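Local coordinates for protein topoisomerase IV subunit A (Escherichia coli, PDB 1ZVT) that forms the C-terminal, probably DNA-binding domain of a type IIA topoisomerase that decatenates and relaxes DNA, and is likely to help choose its substrates, at residues Val39-Gln45 / Met89-Ser93; Arg55-Ile59 / Leu115-Asn119; Phe108-Asp114 / Leu164-Ser168. All coordinates share one frame; numbering follows the deposited sequence.

Interaction 1: Val39-Gln45 / Met89-Ser93; sequences VKGKSNQ and MLMES
Val39 and Met91 are the nearest backbone pair of 39-45 and 89-93, with their CA atoms 6.1 Å apart, and the two segments meet through side chains. The strand part of 39-45 ends at Lys42 and runs into a type I turn that closes at Gln45. Met91 carries the contact. Its CG is anti to the backbone N (chi1 -159°) and the rest of the chain is extended, which sends the thioether along 39-45 into the mouth of the turn. Its CE ends 3.4 Å from Lys42 O and also touches Gln45 O and CG. Val39 uses its two methyls differently. CG2 packs between Met91 CB and the CG of Met89, 3.8 Å from each, while CG1 rests on the Met89 carbonyl oxygen at 3.5 Å. Met89 bends at its last torsion (chi3 59°), and its CE lies close to Val39 N and CG2.

The amide of Gln45 reaches both segments. Its OE1 turns back and accepts a hydrogen bond from Lys42 N at 2.6 Å, with an angle of 152° at the hydrogen. Its NE2 gives a weak bond to Glu92 O at 3.0 Å. The first bond probably helps to fix the rotation of the amide. Water 1 makes a second polar link: it accepts from Lys40 N and can donate to Met91 O. Met89 also touches Ile6 and Leu8 of strand 3-9, and Met91 touches Ile6. Here the outer strands of two adjacent four-stranded sheets, 35-42 and 86-90, meet through side chains and a water, an arrangement of neighbouring blades in the beta-pinwheel fold of this domain.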
loop_
_atom_site.group_PDB
_atom_site.type_symbol
_atom_site.label_atom_id
_atom_site.label_comp_id
_atom_site.label_asym_id
_atom_site.label_seq_id
_atom_site.Cartn_x
_atom_site.Cartn_y
_atom_site.Cartn_z
ATOM N N VAL A 39 -7.885 9.409 -5.430
ATOM C CA VAL A 39 -8.581 8.169 -5.828
ATOM C C VAL A 39 -9.937 8.526 -6.414
ATOM O O VAL A 39 -10.450 9.619 -6.203
ATOM C CB VAL A 39 -8.729 7.168 -4.655
ATOM C CG1 VAL A 39 -7.323 6.707 -4.178
ATOM C CG2 VAL A 39 -9.490 7.801 -3.519
ATOM N N LYS A 40 -10.528 7.610 -7.161
ATOM C CA LYS A 40 -11.819 7.919 -7.789
ATOM C C LYS A 40 -12.828 6.823 -7.509
ATOM O O LYS A 40 -12.465 5.672 -7.228
ATOM C CB LYS A 40 -11.660 8.142 -9.291
ATOM C CG LYS A 40 -11.293 6.880 -10.082
ATOM C CD LYS A 40 -11.218 7.190 -11.581
ATOM C CE LYS A 40 -10.665 6.014 -12.372
ATOM N NZ LYS A 40 -9.202 5.794 -12.070
ATOM N N GLY A 41 -14.099 7.196 -7.561
ATOM C CA GLY A 41 -15.160 6.246 -7.295
ATOM C C GLY A 41 -16.486 6.941 -7.424
ATOM O O GLY A 41 -16.616 7.906 -8.170
ATOM N N LYS A 42 -17.463 6.436 -6.684
ATOM C CA LYS A 42 -18.816 7.002 -6.708
ATOM C C LYS A 42 -19.155 7.571 -5.350
ATOM O O LYS A 42 -18.611 7.145 -4.337
ATOM C CB LYS A 42 -19.832 5.917 -7.076
ATOM C CG LYS A 42 -19.751 5.471 -8.540
ATOM C CD LYS A 42 -20.681 4.284 -8.796
ATOM C CE LYS A 42 -20.560 3.788 -10.238
ATOM N NZ LYS A 42 -21.888 3.371 -10.771
ATOM N N SER A 43 -20.072 8.532 -5.326
ATOM C CA SER A 43 -20.379 9.257 -4.100
ATOM C C SER A 43 -21.061 8.356 -3.061
ATOM O O SER A 43 -21.043 8.675 -1.871
ATOM C CB SER A 43 -21.211 10.513 -4.414
ATOM O OG SER A 43 -22.384 10.153 -5.120
ATOM N N ASN A 44 -21.614 7.225 -3.512
ATOM C CA ASN A 44 -22.247 6.264 -2.612
ATOM C C ASN A 44 -21.377 5.061 -2.261
ATOM O O ASN A 44 -21.892 3.992 -1.914
ATOM C CB ASN A 44 -23.611 5.808 -3.164
ATOM C CG ASN A 44 -23.504 5.066 -4.485
ATOM O OD1 ASN A 44 -22.496 5.148 -5.195
ATOM N ND2 ASN A 44 -24.567 4.333 -4.834
ATOM N N GLN A 45 -20.055 5.225 -2.340
ATOM C CA GLN A 45 -19.137 4.173 -1.928
ATOM C C GLN A 45 -18.165 4.821 -0.936
ATOM O O GLN A 45 -17.894 6.002 -1.050
ATOM C CB GLN A 45 -18.434 3.515 -3.136
ATOM C CG GLN A 45 -17.021 3.947 -3.457
ATOM C CD GLN A 45 -16.516 3.473 -4.834
ATOM O OE1 GLN A 45 -16.862 4.038 -5.844
ATOM N NE2 GLN A 45 -15.695 2.433 -4.853
ATOM N N MET A 89 -4.591 5.744 0.851
ATOM C CA MET A 89 -5.988 6.016 0.542
ATOM C C MET A 89 -6.455 5.089 -0.583
ATOM O O MET A 89 -5.738 4.915 -1.590
ATOM C CB MET A 89 -6.137 7.480 0.092
ATOM C CG MET A 89 -7.542 7.889 -0.263
ATOM S SD MET A 89 -7.775 9.683 -0.559
ATOM C CE MET A 89 -6.644 10.005 -1.926
ATOM N N LEU A 90 -7.631 4.492 -0.422
ATOM C CA LEU A 90 -8.160 3.543 -1.408
ATOM C C LEU A 90 -9.642 3.779 -1.633
ATOM O O LEU A 90 -10.387 4.129 -0.697
ATOM C CB LEU A 90 -8.001 2.106 -0.910
ATOM C CG LEU A 90 -6.562 1.589 -0.854
ATOM C CD1 LEU A 90 -5.898 1.902 0.478
ATOM C CD2 LEU A 90 -6.585 0.090 -1.112
ATOM N N MET A 91 -10.091 3.518 -2.853
ATOM C CA MET A 91 -11.500 3.523 -3.170
ATOM C C MET A 91 -11.689 2.457 -4.242
ATOM O O MET A 91 -11.230 2.628 -5.371
ATOM C CB MET A 91 -11.914 4.910 -3.676
ATOM C CG MET A 91 -13.355 5.217 -3.570
ATOM S SD MET A 91 -13.658 6.997 -3.736
ATOM C CE MET A 91 -15.375 7.094 -3.279
ATOM N N GLU A 92 -12.317 1.347 -3.863
ATOM C CA GLU A 92 -12.459 0.161 -4.720
ATOM C C GLU A 92 -13.826 -0.472 -4.499
ATOM O O GLU A 92 -14.578 -0.077 -3.596
ATOM C CB GLU A 92 -11.369 -0.880 -4.370
ATOM C CG GLU A 92 -9.905 -0.353 -4.418
ATOM C CD GLU A 92 -9.386 -0.063 -5.847
ATOM O OE1 GLU A 92 -9.880 -0.680 -6.813
ATOM O OE2 GLU A 92 -8.468 0.782 -6.036
ATOM N N SER A 93 -14.148 -1.478 -5.308
ATOM C CA SER A 93 -15.399 -2.206 -5.135
ATOM C C SER A 93 -15.309 -3.007 -3.837
ATOM O O SER A 93 -14.202 -3.343 -3.389
ATOM C CB SER A 93 -15.661 -3.116 -6.336
ATOM O OG SER A 93 -14.661 -4.120 -6.399
HETATM O O HOH W 1 -9.525 4.672 -7.118
#

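Interaction 2: Arg55-Ile59 / Leu115-Asn119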
loop_
_atom_site.group_PDB
_atom_site.type_symbol
_atom_site.label_atom_id
_atom_site.label_comp_id
_atom_site.label_asym_id
_atom_site.label_seq_id
_atom_site.Cartn_x
_atom_site.Cartn_y
_atom_site.Cartn_z
ATOM N N ARG A 55 -4.039 0.798 11.198
ATOM C CA ARG A 55 -5.499 0.935 11.352
ATOM C C ARG A 55 -6.131 1.417 10.053
ATOM O O ARG A 55 -5.518 2.182 9.326
ATOM C CB ARG A 55 -5.834 1.902 12.502
ATOM C CG ARG A 55 -5.327 1.407 13.876
ATOM C CD ARG A 55 -5.928 2.224 15.029
ATOM N NE ARG A 55 -7.359 1.968 15.232
ATOM C CZ ARG A 55 -7.870 0.998 15.998
ATOM N NH1 ARG A 55 -7.077 0.121 16.624
ATOM N NH2 ARG A 55 -9.180 0.889 16.133
ATOM N N SER A 56 -7.361 0.981 9.765
ATOM C CA SER A 56 -8.108 1.478 8.597
ATOM C C SER A 56 -9.407 2.187 9.014
ATOM O O SER A 56 -9.986 1.884 10.058
ATOM C CB SER A 56 -8.419 0.367 7.585
ATOM O OG SER A 56 -9.307 -0.595 8.133
ATOM N N TYR A 57 -9.849 3.126 8.176
ATOM C CA TYR A 57 -10.964 3.995 8.487
ATOM C C TYR A 57 -11.728 4.229 7.206
ATOM O O TYR A 57 -11.107 4.389 6.155
ATOM C CB TYR A 57 -10.473 5.362 8.961
ATOM C CG TYR A 57 -9.476 5.375 10.074
ATOM C CD1 TYR A 57 -8.120 5.158 9.822
ATOM C CD2 TYR A 57 -9.871 5.681 11.382
ATOM C CE1 TYR A 57 -7.184 5.208 10.863
ATOM C CE2 TYR A 57 -8.932 5.728 12.418
ATOM C CZ TYR A 57 -7.606 5.500 12.137
ATOM O OH TYR A 57 -6.675 5.518 13.146
ATOM N N ALA A 58 -13.061 4.270 7.284
ATOM C CA ALA A 58 -13.857 4.636 6.127
ATOM C C ALA A 58 -14.613 5.944 6.354
ATOM O O ALA A 58 -15.110 6.199 7.462
ATOM C CB ALA A 58 -14.844 3.539 5.794
ATOM N N ILE A 59 -14.712 6.749 5.302
ATOM C CA ILE A 59 -15.437 8.025 5.356
ATOM C C ILE A 59 -16.410 8.052 4.165
ATOM O O ILE A 59 -16.085 7.578 3.080
ATOM C CB ILE A 59 -14.460 9.238 5.274
ATOM C CG1 ILE A 59 -13.588 9.346 6.540
ATOM C CG2 ILE A 59 -15.204 10.573 5.003
ATOM C CD1 ILE A 59 -12.631 10.578 6.547
ATOM N N LEU A 115 -11.552 -3.452 5.069
ATOM C CA LEU A 115 -10.966 -2.179 5.523
ATOM C C LEU A 115 -12.024 -1.175 5.979
ATOM O O LEU A 115 -11.695 -0.185 6.618
ATOM C CB LEU A 115 -10.135 -1.552 4.406
ATOM C CG LEU A 115 -8.705 -2.067 4.234
ATOM C CD1 LEU A 115 -8.714 -3.492 3.793
ATOM C CD2 LEU A 115 -8.009 -1.229 3.191
ATOM N N VAL A 116 -13.290 -1.425 5.646
ATOM C CA VAL A 116 -14.318 -0.395 5.859
ATOM C C VAL A 116 -14.742 -0.366 7.323
ATOM O O VAL A 116 -15.406 -1.292 7.808
ATOM C CB VAL A 116 -15.504 -0.603 4.922
ATOM C CG1 VAL A 116 -16.673 0.365 5.247
ATOM C CG2 VAL A 116 -15.054 -0.448 3.475
ATOM N N ALA A 117 -14.307 0.669 8.032
ATOM C CA ALA A 117 -14.644 0.838 9.447
ATOM C C ALA A 117 -15.141 2.261 9.620
ATOM O O ALA A 117 -14.357 3.206 9.529
ATOM C CB ALA A 117 -13.448 0.593 10.310
ATOM N N ARG A 118 -16.453 2.411 9.828
ATOM C CA ARG A 118 -17.076 3.725 9.784
ATOM C C ARG A 118 -17.016 4.477 11.127
ATOM O O ARG A 118 -17.368 5.653 11.189
ATOM C CB ARG A 118 -18.510 3.615 9.236
ATOM C CG ARG A 118 -18.531 3.002 7.827
ATOM C CD ARG A 118 -19.917 2.677 7.316
ATOM N NE ARG A 118 -19.908 2.099 5.962
ATOM C CZ ARG A 118 -19.822 2.811 4.841
ATOM N NH1 ARG A 118 -19.711 4.131 4.891
ATOM N NH2 ARG A 118 -19.822 2.210 3.664
ATOM N N ASN A 119 -16.586 3.790 12.184
ATOM C CA ASN A 119 -16.407 4.401 13.493
ATOM C C ASN A 119 -15.161 5.255 13.495
ATOM O O ASN A 119 -14.232 5.017 12.713
ATOM C CB ASN A 119 -16.304 3.332 14.584
ATOM C CG ASN A 119 -15.142 2.381 14.356
ATOM O OD1 ASN A 119 -15.098 1.662 13.347
ATOM N ND2 ASN A 119 -14.191 2.383 15.277
HETATM O O HOH W 2 -13.873 6.390 10.152
HETATM O O HOH W 3 -17.474 7.023 8.576
#
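Ser56 faces Leu115, and its hydroxyl donates a hydrogen bond to Leu115 O, with OG 2.9 Å from that oxygen. The OG sits between the backbone N and the carbonyl carbon of its own residue (chi1 66°), a position from which it meets the carbonyl obliquely, tilted 25° from its plane. The CB of Ser56 also rests near Leu115 CB. Replacing Ser56 by an alanine takes away the hydroxyl and is likely to leave Leu115 O without this donor. Next, the carbonyl oxygen of Ser56 lies 3.7 Å from Ala117 CB. Tyr57 brings its backbone, CA foremost, to within 3.6 Å of Ala117 O; its hydroxyl bonds to Asp51. Ala58 N gives a short, nearly straight bond to Ala117 O, 2.8 Å long, from well above the carbonyl plane. The methyl of Ala58 meets Val116 CG1 at 3.7 Å. Val116 and Ala58 both also touch Val48 of the neighbouring strand. Water 3 bridges Ala58 O to Arg118 O, and water 2 lies within bonding reach of Ala58 O and Asn119 O. Small side chains thus let the loop lie close; Ser56 OG and Ala58 N satisfy Leu115 O and Ala117 O directly, and water carries the contact on.

Interaction 3: Phe108-Asp114 / Leu164-Ser168; sequences FVCTFND and LPQLS
Phe108 overlaps Leu167, the two side chains crossing at about a right angle. The CB and CG of Phe108 each lie 3.9 Å from Leu167 CB. The ring leaves the strand with CG between the backbone N and the carbonyl carbon (chi1 56°), which brings its CD1 to 3.6 Å from Leu167 O. Nearer the loop's start, Leu164 lays CD2 against Phe108 CA, and Val109 CG2 meets Leu164 O. A single beta bridge, Val109 with Gln166, joins the backbones. Val109 N bonds to Pro165 O at 3.2 Å, and Leu167 N returns a bond of 2.9 Å, approaching Val109 O almost head-on to its carbonyl. The CA of Gln166 adds a CA-H...O contact to the same oxygen.

Asp114 OD2 accepts a nearly straight bond from Thr111 N at 3.0 Å and a weak one from Thr111 OG1. It also accepts a bond from water 4, which donates to Leu167 O as well and accepts from Gln166 NE2. Lys123 NZ bonds to both Asp114 O and Ser168 O. OD2 is thus held by its own turn and linked to the facing loop through water, while direct backbone bonds join strand and loop at Val109.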
loop_
_atom_site.group_PDB
_atom_site.type_symbol
_atom_site.label_atom_id
_atom_site.label_comp_id
_atom_site.label_asym_id
_atom_site.label_seq_id
_atom_site.Cartn_x
_atom_site.Cartn_y
_atom_site.Cartn_z
ATOM N N PHE A 108 -1.349 -10.555 4.407
ATOM C CA PHE A 108 -2.510 -11.371 4.062
ATOM C C PHE A 108 -3.255 -10.794 2.901
ATOM O O PHE A 108 -3.125 -9.617 2.577
ATOM C CB PHE A 108 -3.438 -11.559 5.291
ATOM C CG PHE A 108 -3.915 -10.264 5.934
ATOM C CD1 PHE A 108 -5.089 -9.659 5.503
ATOM C CD2 PHE A 108 -3.204 -9.674 6.991
ATOM C CE1 PHE A 108 -5.550 -8.448 6.094
ATOM C CE2 PHE A 108 -3.654 -8.488 7.580
ATOM C CZ PHE A 108 -4.825 -7.868 7.120
ATOM N N VAL A 109 -4.061 -11.631 2.265
ATOM C CA VAL A 109 -4.978 -11.126 1.251
ATOM C C VAL A 109 -6.299 -10.827 1.956
ATOM O O VAL A 109 -6.715 -11.580 2.842
ATOM C CB VAL A 109 -5.193 -12.167 0.131
ATOM C CG1 VAL A 109 -6.236 -11.683 -0.846
ATOM C CG2 VAL A 109 -3.865 -12.417 -0.620
ATOM N N CYS A 110 -6.943 -9.723 1.597
ATOM C CA CYS A 110 -8.281 -9.413 2.116
ATOM C C CYS A 110 -9.098 -8.744 1.019
ATOM O O CYS A 110 -8.641 -8.671 -0.121
ATOM C CB CYS A 110 -8.233 -8.530 3.371
ATOM S SG CYS A 110 -7.556 -6.845 3.154
ATOM N N THR A 111 -10.322 -8.325 1.343
ATOM C CA THR A 111 -11.100 -7.519 0.407
ATOM C C THR A 111 -11.208 -6.085 0.937
ATOM O O THR A 111 -10.971 -5.828 2.119
ATOM C CB THR A 111 -12.532 -8.059 0.203
ATOM O OG1 THR A 111 -13.235 -8.021 1.449
ATOM C CG2 THR A 111 -12.517 -9.502 -0.375
ATOM N N PHE A 112 -11.592 -5.170 0.056
ATOM C CA PHE A 112 -11.792 -3.755 0.431
ATOM C C PHE A 112 -12.790 -3.635 1.581
ATOM O O PHE A 112 -12.617 -2.807 2.500
ATOM C CB PHE A 112 -12.271 -2.973 -0.799
ATOM C CG PHE A 112 -12.458 -1.489 -0.560
ATOM C CD1 PHE A 112 -11.370 -0.630 -0.522
ATOM C CD2 PHE A 112 -13.736 -0.954 -0.394
ATOM C CE1 PHE A 112 -11.545 0.762 -0.311
ATOM C CE2 PHE A 112 -13.922 0.442 -0.163
ATOM C CZ PHE A 112 -12.812 1.293 -0.128
ATOM N N ASN A 113 -13.834 -4.458 1.547
ATOM C CA ASN A 113 -14.829 -4.449 2.610
ATOM C C ASN A 113 -14.216 -4.626 4.001
ATOM O O ASN A 113 -14.687 -4.021 4.960
ATOM C CB ASN A 113 -15.907 -5.505 2.372
ATOM C CG ASN A 113 -17.076 -5.326 3.301
ATOM O OD1 ASN A 113 -17.399 -6.216 4.084
ATOM N ND2 ASN A 113 -17.671 -4.148 3.270
ATOM N N ASP A 114 -13.147 -5.424 4.100
ATOM C CA ASP A 114 -12.472 -5.669 5.368
ATOM C C ASP A 114 -11.820 -4.430 5.929
ATOM O O ASP A 114 -11.567 -4.372 7.118
ATOM C CB ASP A 114 -11.403 -6.745 5.212
ATOM C CG ASP A 114 -12.006 -8.107 4.934
ATOM O OD1 ASP A 114 -13.037 -8.437 5.570
ATOM O OD2 ASP A 114 -11.454 -8.838 4.099
ATOM N N LEU A 164 -0.772 -16.925 -0.519
ATOM C CA LEU A 164 -0.895 -16.205 0.727
ATOM C C LEU A 164 -2.335 -16.268 1.262
ATOM O O LEU A 164 -3.275 -15.806 0.584
ATOM C CB LEU A 164 -0.475 -14.745 0.515
ATOM C CG LEU A 164 -0.354 -13.896 1.782
ATOM C CD1 LEU A 164 0.701 -14.421 2.738
ATOM C CD2 LEU A 164 -0.025 -12.489 1.377
ATOM N N PRO A 165 -2.527 -16.854 2.462
ATOM C CA PRO A 165 -3.879 -17.014 2.997
ATOM C C PRO A 165 -4.640 -15.706 3.138
ATOM O O PRO A 165 -4.058 -14.655 3.447
ATOM C CB PRO A 165 -3.643 -17.657 4.376
ATOM C CG PRO A 165 -2.362 -18.415 4.221
ATOM C CD PRO A 165 -1.521 -17.466 3.360
ATOM N N GLN A 166 -5.946 -15.792 2.886
ATOM C CA GLN A 166 -6.860 -14.676 3.071
ATOM C C GLN A 166 -7.283 -14.542 4.535
ATOM O O GLN A 166 -7.629 -15.526 5.176
ATOM C CB GLN A 166 -8.075 -14.832 2.146
ATOM C CG GLN A 166 -9.087 -13.698 2.258
ATOM C CD GLN A 166 -10.128 -13.689 1.153
ATOM O OE1 GLN A 166 -10.108 -14.526 0.248
ATOM N NE2 GLN A 166 -11.038 -12.720 1.211
ATOM N N LEU A 167 -7.230 -13.322 5.056
ATOM C CA LEU A 167 -7.659 -12.998 6.418
ATOM C C LEU A 167 -8.452 -11.696 6.395
ATOM O O LEU A 167 -8.420 -10.966 5.396
ATOM C CB LEU A 167 -6.444 -12.835 7.346
ATOM C CG LEU A 167 -5.582 -14.068 7.638
ATOM C CD1 LEU A 167 -4.354 -13.640 8.426
ATOM C CD2 LEU A 167 -6.367 -15.197 8.379
ATOM N N SER A 168 -9.162 -11.397 7.481
ATOM C CA SER A 168 -9.907 -10.123 7.568
ATOM C C SER A 168 -9.129 -9.112 8.390
ATOM O O SER A 168 -9.448 -7.924 8.382
ATOM C CB SER A 168 -11.293 -10.328 8.182
ATOM O OG SER A 168 -11.166 -10.859 9.481
HETATM O O HOH W 4 -10.745 -11.353 3.975
#

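How the interactions relate
From the N terminus, the first contact begins at the end of strand 35-42: interaction 1 joins it to 89-93, closing a loop that contains strands 47-51 and 55-59. Interaction 2 starts inside that loop, at 55-59, and ends beyond it at 115-119, so the two cross. Both reach the sheet of 86-90 and 55-59. Interaction 3 opens at 108-114, before interaction 2 closes, and runs to 164-168; it crosses interaction 2 and follows interaction 1 in series. Phe112 packs on the backbone of 90-93, and Cys110 SG meets Leu115 CD1. Interaction 1 joins two sheets by their edge strands, and interactions 2 and 3 each set a strand against the loop that follows a strand of the next sheet.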